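Local coordinates for protein iron dependent repressor (Sulfolobus solfataricus, PDB 2X4H) that probably acts as a metal-responsive, DNA-binding transcriptional repressor of the DtxR/MntR family, with zinc bound in both its DNA-binding and its metal-binding/dimerisation domains, at residues E15-L19 against E51-L55; Y80-H85 against D110-E115; R86-I90 against C131-I137. All coordinates share one frame; numbering follows the deposited sequence.

Interaction 1 (E15-L19 against E51-L55); sequences EFSYL and EVSHL. With ZN (zinc ion), chain K; ZN (zinc ion), chain L.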
ATOM      1  N   GLU C  15      -8.577  -7.094   2.367  1.00 46.10           N
ATOM      2  CA  GLU C  15      -7.325  -7.834   2.285  1.00 45.14           C
ATOM      3  C   GLU C  15      -7.497  -9.271   2.727  1.00 45.58           C
ATOM      4  O   GLU C  15      -6.993 -10.208   2.082  1.00 46.27           O
ATOM      5  CB  GLU C  15      -6.244  -7.150   3.123  1.00 46.41           C
ATOM      6  CG  GLU C  15      -5.616  -5.908   2.463  1.00 45.20           C
ATOM      7  CD  GLU C  15      -4.753  -5.095   3.409  1.00 48.17           C
ATOM      8  OE1 GLU C  15      -4.859  -5.273   4.624  1.00 54.44           O
ATOM      9  OE2 GLU C  15      -3.952  -4.249   2.960  1.00 54.33           O
ATOM     10  N   PHE C  16      -8.238  -9.450   3.820  1.00 45.80           N
ATOM     11  CA  PHE C  16      -8.606 -10.763   4.278  1.00 46.73           C
ATOM     12  C   PHE C  16      -9.205 -11.631   3.164  1.00 46.77           C
ATOM     13  O   PHE C  16      -8.789 -12.769   2.985  1.00 47.60           O
ATOM     14  CB  PHE C  16      -9.599 -10.629   5.428  1.00 48.18           C
ATOM     15  CG  PHE C  16      -9.927 -11.907   6.104  1.00 50.57           C
ATOM     16  CD1 PHE C  16      -8.940 -12.643   6.733  1.00 52.05           C
ATOM     17  CD2 PHE C  16     -11.244 -12.345   6.184  1.00 53.94           C
ATOM     18  CE1 PHE C  16      -9.250 -13.809   7.404  1.00 54.92           C
ATOM     19  CE2 PHE C  16     -11.555 -13.513   6.852  1.00 57.91           C
ATOM     20  CZ  PHE C  16     -10.554 -14.249   7.452  1.00 57.57           C
ATOM     21  N   SER C  17     -10.193 -11.098   2.445  1.00 46.75           N
ATOM     22  CA  SER C  17     -10.795 -11.796   1.293  1.00 48.44           C
ATOM     23  C   SER C  17      -9.781 -12.188   0.218  1.00 47.99           C
ATOM     24  O   SER C  17      -9.835 -13.290  -0.325  1.00 49.65           O
ATOM     25  CB  SER C  17     -11.890 -10.935   0.661  1.00 49.23           C
ATOM     26  OG  SER C  17     -13.044 -10.977   1.464  1.00 52.70           O
ATOM     27  N   TYR C  18      -8.868 -11.266  -0.097  1.00 56.38           N
ATOM     28  CA  TYR C  18      -7.797 -11.558  -1.046  1.00 54.99           C
ATOM     29  C   TYR C  18      -7.012 -12.754  -0.574  1.00 54.25           C
ATOM     30  O   TYR C  18      -6.799 -13.687  -1.331  1.00 54.21           O
ATOM     31  CB  TYR C  18      -6.832 -10.375  -1.187  1.00 54.24           C
ATOM     32  CG  TYR C  18      -7.169  -9.386  -2.264  1.00 54.57           C
ATOM     33  CD1 TYR C  18      -8.257  -8.520  -2.135  1.00 55.58           C
ATOM     34  CD2 TYR C  18      -6.365  -9.267  -3.398  1.00 55.00           C
ATOM     35  CE1 TYR C  18      -8.565  -7.589  -3.127  1.00 56.82           C
ATOM     36  CE2 TYR C  18      -6.657  -8.336  -4.387  1.00 56.95           C
ATOM     37  CZ  TYR C  18      -7.752  -7.498  -4.248  1.00 57.80           C
ATOM     38  OH  TYR C  18      -8.029  -6.583  -5.238  1.00 61.32           O
ATOM     39  N   LEU C  19      -6.582 -12.720   0.684  1.00 54.31           N
ATOM     40  CA  LEU C  19      -5.706 -13.756   1.220  1.00 55.05           C
ATOM     41  C   LEU C  19      -6.378 -15.107   1.311  1.00 56.95           C
ATOM     42  O   LEU C  19      -5.712 -16.129   1.152  1.00 57.47           O
ATOM     43  CB  LEU C  19      -5.155 -13.393   2.599  1.00 55.39           C
ATOM     44  CG  LEU C  19      -4.291 -12.137   2.715  1.00 55.08           C
ATOM     45  CD1 LEU C  19      -3.702 -12.070   4.108  1.00 55.29           C
ATOM     46  CD2 LEU C  19      -3.188 -12.077   1.647  1.00 52.61           C
ATOM     47  N   GLU C  51      -3.489  -4.083  -5.679  1.00 46.20           N
ATOM     48  CA  GLU C  51      -3.637  -4.506  -4.279  1.00 45.75           C
ATOM     49  C   GLU C  51      -2.583  -5.541  -3.945  1.00 45.76           C
ATOM     50  O   GLU C  51      -1.922  -5.446  -2.912  1.00 46.17           O
ATOM     51  CB  GLU C  51      -5.052  -5.010  -3.967  1.00 45.91           C
ATOM     52  CG  GLU C  51      -5.304  -5.400  -2.468  1.00 46.45           C
ATOM     53  CD  GLU C  51      -5.099  -4.243  -1.506  1.00 47.42           C
ATOM     54  OE1 GLU C  51      -4.926  -3.111  -1.958  1.00 52.15           O
ATOM     55  OE2 GLU C  51      -5.102  -4.428  -0.280  1.00 45.63           O
ATOM     56  N   VAL C  52      -2.367  -6.500  -4.837  1.00 46.11           N
ATOM     57  CA  VAL C  52      -1.312  -7.486  -4.600  1.00 46.45           C
ATOM     58  C   VAL C  52       0.054  -6.842  -4.304  1.00 46.46           C
ATOM     59  O   VAL C  52       0.771  -7.323  -3.439  1.00 47.51           O
ATOM     60  CB  VAL C  52      -1.245  -8.550  -5.704  1.00 47.45           C
ATOM     61  CG1 VAL C  52       0.047  -9.356  -5.603  1.00 49.13           C
ATOM     62  CG2 VAL C  52      -2.446  -9.499  -5.584  1.00 47.89           C
ATOM     63  N   SER C  53       0.398  -5.728  -4.940  1.00 46.29           N
ATOM     64  CA  SER C  53       1.720  -5.126  -4.689  1.00 47.77           C
ATOM     65  C   SER C  53       1.794  -4.478  -3.314  1.00 47.11           C
ATOM     66  O   SER C  53       2.828  -4.530  -2.657  1.00 48.28           O
ATOM     67  CB  SER C  53       2.165  -4.157  -5.823  1.00 48.93           C
ATOM     68  OG  SER C  53       1.317  -3.043  -5.913  1.00 50.21           O
ATOM     69  N   HIS C  54       0.680  -3.931  -2.847  1.00 46.22           N
ATOM     70  CA  HIS C  54       0.571  -3.516  -1.444  1.00 45.99           C
ATOM     71  C   HIS C  54       0.645  -4.649  -0.422  1.00 45.84           C
ATOM     72  O   HIS C  54       1.236  -4.479   0.647  1.00 45.21           O
ATOM     73  CB  HIS C  54      -0.691  -2.684  -1.230  1.00 46.19           C
ATOM     74  CG  HIS C  54      -0.608  -1.329  -1.866  1.00 46.04           C
ATOM     75  ND1 HIS C  54       0.396  -0.440  -1.560  1.00 47.90           N
ATOM     76  CD2 HIS C  54      -1.388  -0.718  -2.784  1.00 44.79           C
ATOM     77  CE1 HIS C  54       0.233   0.668  -2.261  1.00 51.39           C
ATOM     78  NE2 HIS C  54      -0.839   0.523  -3.019  1.00 50.40           N
ATOM     79  N   LEU C  55       0.048  -5.793  -0.749  1.00 46.10           N
ATOM     80  CA  LEU C  55       0.119  -6.974   0.119  1.00 47.32           C
ATOM     81  C   LEU C  55       1.541  -7.543   0.154  1.00 49.23           C
ATOM     82  O   LEU C  55       1.979  -8.048   1.187  1.00 50.68           O
ATOM     83  CB  LEU C  55      -0.873  -8.059  -0.326  1.00 47.58           C
ATOM     84  CG  LEU C  55      -2.378  -7.827  -0.154  1.00 46.57           C
ATOM     85  CD1 LEU C  55      -3.175  -8.870  -0.934  1.00 45.90           C
ATOM     86  CD2 LEU C  55      -2.768  -7.857   1.308  1.00 45.87           C
TER
HETATM   87 ZN    ZN K1141      -4.644  -3.445   1.103  1.00 50.28          ZN
HETATM   88 ZN    ZN L1142      -1.621   1.678  -4.403  1.00 46.14          ZN
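E15 and E51 meet at a zinc site of the N-terminal DNA-binding domain. One carboxylate comes from helix 13-27 and the other from helix 45-57. E15 OE2 lies 2.1 Å from the zinc ion. E51 OE2 is modelled 1.8 Å from it, a short distance whose exact value is doubtful. The two side chains cross at about a right angle. H54 and E50 of a second subunit supply the other two ligands. In return, H54 NE2 binds another zinc, together with E50 of its own chain and E15 of that subunit. These metals therefore bridge two copies of the protein. The far oxygen of E15, OE1, takes a salt bridge from K58 and a hydrogen bond from S12 N. This fixes the rotation of the carboxylate.

The domain is a winged helix. Helix 45-57 follows helix 34-41 in the helix-turn-helix and is probably the recognition helix, as in relatives. Helix 13-27 packs across it, with segment axes 11.4 Å apart and at 91°.

Away from the metal, aliphatic and aromatic groups carry the contact. E51 CG lies over one face of the Y18 ring, offset toward its rim, in a CH-pi contact 3.8 Å from the centroid. The E51 chain then bends (chi2 60°), and this carries its carboxylate off the ring to the zinc. L55 points at helix 13-27 and uses both branches. Its CD2 rests 3.6 Å from E15 CG, while CD1 packs 4.0 Å from Y18 CB and 4.1 Å from L19 CD2. V52 CG2 sits at the Y18 ring edge.

Interaction 2 (Y80-H85 against D110-E115); sequences YLIKAH and DYLIPE. With ZN (zinc ion), chain M.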
ATOM      1  N   TYR C  80      -5.200 -14.615  12.664  1.00 50.38           N
ATOM      2  CA  TYR C  80      -5.333 -13.609  13.687  1.00 50.36           C
ATOM      3  C   TYR C  80      -6.666 -12.836  13.537  1.00 48.14           C
ATOM      4  O   TYR C  80      -7.348 -12.568  14.545  1.00 46.38           O
ATOM      5  CB  TYR C  80      -4.124 -12.678  13.743  1.00 53.00           C
ATOM      6  CG  TYR C  80      -4.448 -11.549  14.629  1.00 55.07           C
ATOM      7  CD1 TYR C  80      -4.614 -11.749  16.008  1.00 57.18           C
ATOM      8  CD2 TYR C  80      -4.716 -10.287  14.104  1.00 59.05           C
ATOM      9  CE1 TYR C  80      -5.008 -10.697  16.840  1.00 57.88           C
ATOM     10  CE2 TYR C  80      -5.099  -9.224  14.931  1.00 59.84           C
ATOM     11  CZ  TYR C  80      -5.231  -9.430  16.284  1.00 59.87           C
ATOM     12  OH  TYR C  80      -5.584  -8.356  17.061  1.00 63.02           O
ATOM     13  N   LEU C  81      -7.081 -12.531  12.309  1.00 47.88           N
ATOM     14  CA  LEU C  81      -8.405 -11.906  12.126  1.00 46.70           C
ATOM     15  C   LEU C  81      -9.585 -12.863  12.469  1.00 45.07           C
ATOM     16  O   LEU C  81     -10.629 -12.432  12.979  1.00 42.92           O
ATOM     17  CB  LEU C  81      -8.555 -11.348  10.719  1.00 48.23           C
ATOM     18  CG  LEU C  81      -9.859 -10.661  10.321  1.00 48.39           C
ATOM     19  CD1 LEU C  81     -10.341  -9.745  11.422  1.00 49.12           C
ATOM     20  CD2 LEU C  81      -9.638  -9.861   9.022  1.00 51.54           C
ATOM     21  N   ILE C  82      -9.411 -14.148  12.186  1.00 45.64           N
ATOM     22  CA  ILE C  82     -10.436 -15.151  12.462  1.00 44.39           C
ATOM     23  C   ILE C  82     -10.609 -15.274  13.957  1.00 43.12           C
ATOM     24  O   ILE C  82     -11.730 -15.265  14.461  1.00 43.04           O
ATOM     25  CB  ILE C  82     -10.086 -16.512  11.836  1.00 45.81           C
ATOM     26  CG1 ILE C  82     -10.326 -16.474  10.312  1.00 46.85           C
ATOM     27  CG2 ILE C  82     -10.901 -17.645  12.515  1.00 44.28           C
ATOM     28  CD1 ILE C  82      -9.770 -17.665   9.513  1.00 47.84           C
ATOM     29  N   LYS C  83      -9.487 -15.358  14.663  1.00 43.32           N
ATOM     30  CA  LYS C  83      -9.444 -15.338  16.120  1.00 41.42           C
ATOM     31  C   LYS C  83     -10.098 -14.062  16.652  1.00 40.20           C
ATOM     32  O   LYS C  83     -10.890 -14.108  17.579  1.00 39.35           O
ATOM     33  CB  LYS C  83      -7.982 -15.455  16.594  1.00 42.69           C
ATOM     34  CG  LYS C  83      -7.792 -15.565  18.102  1.00 43.12           C
ATOM     35  CD  LYS C  83      -6.349 -15.782  18.565  1.00 45.01           C
ATOM     36  CE  LYS C  83      -6.329 -15.947  20.091  1.00 46.90           C
ATOM     37  NZ  LYS C  83      -4.985 -16.202  20.703  1.00 51.00           N
ATOM     38  N   ALA C  84      -9.783 -12.911  16.069  1.00 40.75           N
ATOM     39  CA  ALA C  84     -10.349 -11.642  16.553  1.00 40.21           C
ATOM     40  C   ALA C  84     -11.868 -11.589  16.380  1.00 39.09           C
ATOM     41  O   ALA C  84     -12.570 -11.212  17.310  1.00 38.43           O
ATOM     42  CB  ALA C  84      -9.677 -10.415  15.872  1.00 40.83           C
ATOM     43  N   HIS C  85     -12.357 -11.987  15.211  1.00 39.45           N
ATOM     44  CA  HIS C  85     -13.778 -11.970  14.911  1.00 40.21           C
ATOM     45  C   HIS C  85     -14.532 -12.849  15.920  1.00 40.00           C
ATOM     46  O   HIS C  85     -15.495 -12.414  16.563  1.00 40.33           O
ATOM     47  CB  HIS C  85     -14.046 -12.432  13.449  1.00 42.01           C
ATOM     48  CG  HIS C  85     -15.501 -12.631  13.135  1.00 43.58           C
ATOM     49  ND1 HIS C  85     -16.379 -11.578  12.958  1.00 43.81           N
ATOM     50  CD2 HIS C  85     -16.246 -13.765  13.053  1.00 44.43           C
ATOM     51  CE1 HIS C  85     -17.593 -12.060  12.742  1.00 45.87           C
ATOM     52  NE2 HIS C  85     -17.546 -13.384  12.828  1.00 44.64           N
ATOM     53  N   ASP C 110     -13.518  -5.749  14.514  1.00 46.93           N
ATOM     54  CA  ASP C 110     -12.592  -6.853  14.791  1.00 45.09           C
ATOM     55  C   ASP C 110     -11.215  -6.651  14.194  1.00 45.10           C
ATOM     56  O   ASP C 110     -10.239  -6.847  14.886  1.00 44.67           O
ATOM     57  CB  ASP C 110     -13.158  -8.225  14.384  1.00 44.76           C
ATOM     58  CG  ASP C 110     -13.690  -8.275  12.968  1.00 47.22           C
ATOM     59  OD1 ASP C 110     -13.342  -7.407  12.113  1.00 50.39           O
ATOM     60  OD2 ASP C 110     -14.473  -9.220  12.689  1.00 46.67           O
ATOM     61  N   TYR C 111     -11.153  -6.236  12.930  1.00 46.61           N
ATOM     62  CA  TYR C 111      -9.891  -6.051  12.189  1.00 47.71           C
ATOM     63  C   TYR C 111      -9.020  -4.887  12.695  1.00 48.76           C
ATOM     64  O   TYR C 111      -7.871  -4.766  12.309  1.00 49.26           O
ATOM     65  CB  TYR C 111     -10.177  -5.854  10.681  1.00 50.04           C
ATOM     66  CG  TYR C 111     -10.907  -4.547  10.349  1.00 51.80           C
ATOM     67  CD1 TYR C 111     -10.209  -3.451   9.842  1.00 53.55           C
ATOM     68  CD2 TYR C 111     -12.284  -4.407  10.556  1.00 50.78           C
ATOM     69  CE1 TYR C 111     -10.857  -2.249   9.556  1.00 56.05           C
ATOM     70  CE2 TYR C 111     -12.938  -3.208  10.284  1.00 55.03           C
ATOM     71  CZ  TYR C 111     -12.215  -2.136   9.773  1.00 57.36           C
ATOM     72  OH  TYR C 111     -12.836  -0.950   9.490  1.00 62.94           O
ATOM     73  N   LEU C 112      -9.565  -4.031  13.560  1.00 49.27           N
ATOM     74  CA  LEU C 112      -8.799  -2.909  14.127  1.00 50.51           C
ATOM     75  C   LEU C 112      -8.180  -3.233  15.494  1.00 49.45           C
ATOM     76  O   LEU C 112      -7.341  -2.483  15.973  1.00 50.67           O
ATOM     77  CB  LEU C 112      -9.692  -1.653  14.215  1.00 51.37           C
ATOM     78  CG  LEU C 112      -9.989  -1.110  12.808  1.00 54.36           C
ATOM     79  CD1 LEU C 112     -11.308  -0.365  12.735  1.00 56.23           C
ATOM     80  CD2 LEU C 112      -8.828  -0.239  12.256  1.00 52.27           C
ATOM     81  N   ILE C 113      -8.583  -4.335  16.127  1.00 48.04           N
ATOM     82  CA  ILE C 113      -8.122  -4.619  17.488  1.00 48.16           C
ATOM     83  C   ILE C 113      -6.698  -5.177  17.441  1.00 48.36           C
ATOM     84  O   ILE C 113      -6.448  -6.117  16.707  1.00 47.83           O
ATOM     85  CB  ILE C 113      -9.043  -5.630  18.242  1.00 47.30           C
ATOM     86  CG1 ILE C 113     -10.504  -5.151  18.284  1.00 49.06           C
ATOM     87  CG2 ILE C 113      -8.579  -5.818  19.668  1.00 46.67           C
ATOM     88  CD1 ILE C 113     -10.685  -3.808  18.899  1.00 52.28           C
ATOM     89  N   PRO C 114      -5.762  -4.583  18.208  1.00 50.00           N
ATOM     90  CA  PRO C 114      -4.396  -5.105  18.371  1.00 51.26           C
ATOM     91  C   PRO C 114      -4.299  -6.506  19.005  1.00 50.42           C
ATOM     92  O   PRO C 114      -5.150  -6.902  19.827  1.00 48.32           O
ATOM     93  CB  PRO C 114      -3.741  -4.094  19.304  1.00 53.18           C
ATOM     94  CG  PRO C 114      -4.520  -2.832  19.115  1.00 54.28           C
ATOM     95  CD  PRO C 114      -5.916  -3.255  18.833  1.00 51.54           C
ATOM     96  N   GLU C 115      -3.237  -7.208  18.615  1.00 52.00           N
ATOM     97  CA  GLU C 115      -2.960  -8.596  18.967  1.00 52.23           C
ATOM     98  C   GLU C 115      -3.038  -8.851  20.450  1.00 51.49           C
ATOM     99  O   GLU C 115      -3.635  -9.853  20.894  1.00 50.24           O
ATOM    100  CB  GLU C 115      -1.556  -8.985  18.456  1.00 55.75           C
ATOM    101  CG  GLU C 115      -1.044 -10.384  18.916  1.00 59.66           C
ATOM    102  CD  GLU C 115       0.382 -10.725  18.439  1.00 67.02           C
ATOM    103  OE1 GLU C 115       0.944 -10.025  17.546  1.00 70.95           O
ATOM    104  OE2 GLU C 115       0.939 -11.718  18.966  1.00 71.01           O
TER
HETATM  105 ZN    ZN M1139     -19.229 -14.315  12.697  1.00 48.13          ZN
HETATM  106  O   HOH W   1     -18.156 -16.235  12.385  1.00 16.81           O
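The hydroxyl of Y80 makes a very short hydrogen bond to the backbone of the facing loop. Y80 OH is modelled 2.4 Å from I113 O, and at 2.30 Å resolution the exact length is doubtful. The acceptor lies at the ring edge, in the ring plane. The Y80 side chain reaches it with CG anti to the backbone N (chi1 170°). Y80 CE1 also passes 3.6 Å from E115 CA. The tyrosine thus touches the loop where P114 occupies the N-cap position of helix 115-124.

At the other end of the contact, H85 faces D110. H85 ND1 donates to D110 OD2 over 3.0 Å, with an N-H...O angle of 143°. The oxygen is close to the imidazole plane and is met nearly along its own C-O axis. The carboxylate itself is turned 65° from the ring. Its second oxygen, D110 OD1, forms a salt bridge with R13 and takes a weak hydrogen bond from Y111 N. The aspartate is therefore held at both oxygens.

Between these polar ends the contacts are van der Waals. L81 CD1 lies 3.8 Å from Y111 CA and also touches Y111 CB. A84 CB rests 3.7 Å from D110 O. The far side of the loop meets a third subunit, where L112, I113 and P114 pack against L112, F109 and Y105 of that chain.

H85 NE2 binds a zinc ion at 1.9 Å, and E89, C103 and a water complete that metal's shell. D110 is thus a second-shell residue. Its bond fixes the imidazole rotation and would be expected to make the ring a stronger donor to the metal. A carboxylate hydrogen-bonded to a zinc-binding histidine is a familiar second-shell arrangement of zinc sites in proteins.

Interaction 3 (R86-I90 against C131-I137); sequences RVIEI and CPHGLEI. With ZN (zinc ion), chain N; ZN (zinc ion), chain M.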
ATOM      1  N   ARG C  86     -14.040 -14.064  16.111  1.00 40.04           N
ATOM      2  CA  ARG C  86     -14.745 -15.079  16.871  1.00 39.42           C
ATOM      3  C   ARG C  86     -14.618 -14.907  18.399  1.00 38.74           C
ATOM      4  O   ARG C  86     -15.582 -15.156  19.145  1.00 38.78           O
ATOM      5  CB  ARG C  86     -14.259 -16.451  16.382  1.00 40.08           C
ATOM      6  CG  ARG C  86     -14.725 -16.742  14.968  1.00 39.67           C
ATOM      7  CD  ARG C  86     -14.198 -18.041  14.368  1.00 41.03           C
ATOM      8  NE  ARG C  86     -14.683 -18.163  12.995  1.00 44.50           N
ATOM      9  CZ  ARG C  86     -14.299 -19.072  12.101  1.00 46.13           C
ATOM     10  NH1 ARG C  86     -13.373 -19.975  12.364  1.00 46.87           N
ATOM     11  NH2 ARG C  86     -14.819 -19.036  10.889  1.00 50.07           N
ATOM     12  N   VAL C  87     -13.456 -14.464  18.874  1.00 38.59           N
ATOM     13  CA  VAL C  87     -13.321 -14.102  20.277  1.00 38.09           C
ATOM     14  C   VAL C  87     -14.252 -12.931  20.633  1.00 38.10           C
ATOM     15  O   VAL C  87     -14.947 -12.981  21.647  1.00 37.87           O
ATOM     16  CB  VAL C  87     -11.861 -13.786  20.635  1.00 39.34           C
ATOM     17  CG1 VAL C  87     -11.761 -13.166  22.025  1.00 38.92           C
ATOM     18  CG2 VAL C  87     -10.999 -15.065  20.513  1.00 38.18           C
ATOM     19  N   ILE C  88     -14.289 -11.887  19.806  1.00 38.90           N
ATOM     20  CA  ILE C  88     -15.233 -10.791  20.029  1.00 39.18           C
ATOM     21  C   ILE C  88     -16.677 -11.300  20.035  1.00 39.15           C
ATOM     22  O   ILE C  88     -17.444 -10.936  20.919  1.00 40.10           O
ATOM     23  CB  ILE C  88     -15.054  -9.654  19.006  1.00 40.47           C
ATOM     24  CG1 ILE C  88     -13.867  -8.773  19.401  1.00 40.85           C
ATOM     25  CG2 ILE C  88     -16.300  -8.755  18.969  1.00 41.43           C
ATOM     26  CD1 ILE C  88     -13.342  -7.944  18.276  1.00 44.34           C
ATOM     27  N   GLU C  89     -17.041 -12.174  19.099  1.00 38.70           N
ATOM     28  CA  GLU C  89     -18.396 -12.703  19.074  1.00 38.92           C
ATOM     29  C   GLU C  89     -18.800 -13.306  20.407  1.00 38.10           C
ATOM     30  O   GLU C  89     -19.924 -13.114  20.851  1.00 38.28           O
ATOM     31  CB  GLU C  89     -18.567 -13.805  18.034  1.00 39.94           C
ATOM     32  CG  GLU C  89     -18.562 -13.342  16.637  1.00 40.40           C
ATOM     33  CD  GLU C  89     -19.158 -14.356  15.673  1.00 41.45           C
ATOM     34  OE1 GLU C  89     -18.992 -15.596  15.877  1.00 40.42           O
ATOM     35  OE2 GLU C  89     -19.756 -13.886  14.671  1.00 41.96           O
ATOM     36  N   ILE C  90     -17.894 -14.079  21.007  1.00 37.26           N
ATOM     37  CA  ILE C  90     -18.152 -14.732  22.274  1.00 36.09           C
ATOM     38  C   ILE C  90     -18.391 -13.723  23.379  1.00 35.74           C
ATOM     39  O   ILE C  90     -19.331 -13.888  24.170  1.00 35.06           O
ATOM     40  CB  ILE C  90     -17.028 -15.704  22.685  1.00 36.18           C
ATOM     41  CG1 ILE C  90     -17.092 -16.961  21.810  1.00 38.39           C
ATOM     42  CG2 ILE C  90     -17.165 -16.128  24.181  1.00 34.53           C
ATOM     43  CD1 ILE C  90     -15.944 -17.925  21.985  1.00 36.34           C
ATOM     44  N   CYS C 131     -16.621 -20.468  17.992  1.00 38.83           N
ATOM     45  CA  CYS C 131     -17.506 -19.315  18.111  1.00 38.83           C
ATOM     46  C   CYS C 131     -18.934 -19.820  18.243  1.00 39.94           C
ATOM     47  O   CYS C 131     -19.171 -21.024  18.155  1.00 42.18           O
ATOM     48  CB  CYS C 131     -17.333 -18.385  16.899  1.00 39.32           C
ATOM     49  SG  CYS C 131     -18.195 -18.878  15.394  1.00 42.75           S
ATOM     50  N   PRO C 132     -19.892 -18.920  18.482  1.00 40.64           N
ATOM     51  CA  PRO C 132     -21.297 -19.340  18.630  1.00 42.35           C
ATOM     52  C   PRO C 132     -21.950 -19.914  17.352  1.00 44.53           C
ATOM     53  O   PRO C 132     -23.031 -20.491  17.442  1.00 46.45           O
ATOM     54  CB  PRO C 132     -22.005 -18.054  19.033  1.00 42.32           C
ATOM     55  CG  PRO C 132     -20.921 -17.130  19.471  1.00 41.54           C
ATOM     56  CD  PRO C 132     -19.760 -17.462  18.619  1.00 40.67           C
ATOM     57  N   HIS C 133     -21.312 -19.750  16.189  1.00 44.27           N
ATOM     58  CA  HIS C 133     -21.761 -20.404  14.949  1.00 46.72           C
ATOM     59  C   HIS C 133     -21.118 -21.786  14.799  1.00 47.35           C
ATOM     60  O   HIS C 133     -21.371 -22.471  13.820  1.00 49.93           O
ATOM     61  CB  HIS C 133     -21.473 -19.500  13.715  1.00 47.18           C
ATOM     62  CG  HIS C 133     -22.049 -18.133  13.873  1.00 48.28           C
ATOM     63  ND1 HIS C 133     -21.347 -17.099  14.455  1.00 46.98           N
ATOM     64  CD2 HIS C 133     -23.298 -17.661  13.645  1.00 49.37           C
ATOM     65  CE1 HIS C 133     -22.137 -16.048  14.571  1.00 48.35           C
ATOM     66  NE2 HIS C 133     -23.320 -16.357  14.070  1.00 50.10           N
ATOM     67  N   GLY C 134     -20.288 -22.192  15.760  1.00 46.63           N
ATOM     68  CA  GLY C 134     -19.645 -23.507  15.728  1.00 47.81           C
ATOM     69  C   GLY C 134     -18.437 -23.592  14.803  1.00 48.39           C
ATOM     70  O   GLY C 134     -18.135 -24.668  14.267  1.00 51.05           O
ATOM     71  N   LEU C 135     -17.743 -22.477  14.604  1.00 46.88           N
ATOM     72  CA  LEU C 135     -16.547 -22.475  13.773  1.00 47.26           C
ATOM     73  C   LEU C 135     -15.311 -22.258  14.645  1.00 46.14           C
ATOM     74  O   LEU C 135     -15.385 -21.574  15.661  1.00 45.12           O
ATOM     75  CB  LEU C 135     -16.677 -21.425  12.683  1.00 47.78           C
ATOM     76  CG  LEU C 135     -17.929 -21.496  11.775  1.00 49.80           C
ATOM     77  CD1 LEU C 135     -18.087 -20.181  10.968  1.00 50.39           C
ATOM     78  CD2 LEU C 135     -17.945 -22.734  10.850  1.00 49.48           C
ATOM     79  N   GLU C 136     -14.189 -22.862  14.250  1.00 47.45           N
ATOM     80  CA  GLU C 136     -12.963 -22.952  15.066  1.00 47.43           C
ATOM     81  C   GLU C 136     -12.270 -21.642  15.313  1.00 46.12           C
ATOM     82  O   GLU C 136     -12.154 -20.814  14.420  1.00 46.89           O
ATOM     83  CB  GLU C 136     -11.928 -23.864  14.415  1.00 50.55           C
ATOM     84  CG  GLU C 136     -11.778 -25.187  15.073  1.00 54.04           C
ATOM     85  CD  GLU C 136     -10.963 -26.159  14.253  1.00 59.59           C
ATOM     86  OE1 GLU C 136      -9.894 -25.762  13.743  1.00 62.88           O
ATOM     87  OE2 GLU C 136     -11.405 -27.318  14.112  1.00 63.43           O
ATOM     88  N   ILE C 137     -11.737 -21.492  16.514  1.00 45.18           N
ATOM     89  CA  ILE C 137     -11.000 -20.309  16.878  1.00 44.45           C
ATOM     90  C   ILE C 137      -9.532 -20.674  16.896  1.00 47.11           C
ATOM     91  O   ILE C 137      -9.135 -21.490  17.665  1.00 47.43           O
ATOM     92  CB  ILE C 137     -11.466 -19.796  18.255  1.00 41.50           C
ATOM     93  CG1 ILE C 137     -12.919 -19.342  18.172  1.00 40.07           C
ATOM     94  CG2 ILE C 137     -10.576 -18.664  18.762  1.00 40.88           C
ATOM     95  CD1 ILE C 137     -13.529 -18.848  19.536  1.00 34.58           C
TER
HETATM   96 ZN    ZN N1140     -19.202 -16.910  14.531  1.00 43.91          ZN
HETATM   97 ZN    ZN M1139     -19.229 -14.315  12.697  1.00 48.13          ZN
HETATM   98  O   HOH W   1     -18.156 -16.235  12.385  1.00 16.81           O
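E89, C131 and H133 share a zinc ion, with a water as fourth ligand. E89 OE1 lies 1.9 Å from this zinc, C131 SG 2.4 Å and H133 ND1 2.2 Å. The other oxygen, E89 OE2, binds a second zinc at 2.1 Å, which H85 and C103 also hold. The same water O bridges both metals, more distantly at the first zinc (2.5 Å). E89 OE1 meets the H133 ring at its edge, and the two flat groups are 44° apart.

The loop ligands are set by a type I turn from C131 to G134. C131 SG stands between its backbone N and carbonyl carbon (chi1 80°), facing the metal, and takes a weak hydrogen bond from H133 N.

R86 ties down the next part of the loop. Its chain runs extended past C131 CB. R86 NH1 donates to E136 O, modelled at 2.5 Å and doubtful in its exact length. The oxygen lies in the guanidinium plane, but the donor is tilted from the carbonyl plane. L135 CB covers one face of that group, 3.4 Å from R86 CZ. Further out, I137 CD1 lies 3.6 Å from I90 CD1.

One carboxylate bridging two zincs beside a shared water marks a dinuclear site. Its ligands come from both helix 72-94 and loop 131-137, so the metal ties the two together. The two cations would be expected to make the bridging water more acidic.

Interaction 1 is fully buried and belongs to the DNA-binding domain. Interactions 2 and 3 are partly buried and lie in the metal-binding and dimerisation domain, on successive turns of helix 72-94. They share one zinc and its water, so H85 and E89 work in a single metal cluster. Their chemistry differs with place. Interaction 1 sets metal between subunits beside a hydrophobic layer where two helices meet. Interactions 2 and 3 pair metal with side-chain grips on the backbone carbonyls of loops. F16 of 15-19 packs on L81 and I82, which joins the two domains. I88 against D110 and I113 links interactions 2 and 3, while interactions 1 and 3 do not touch.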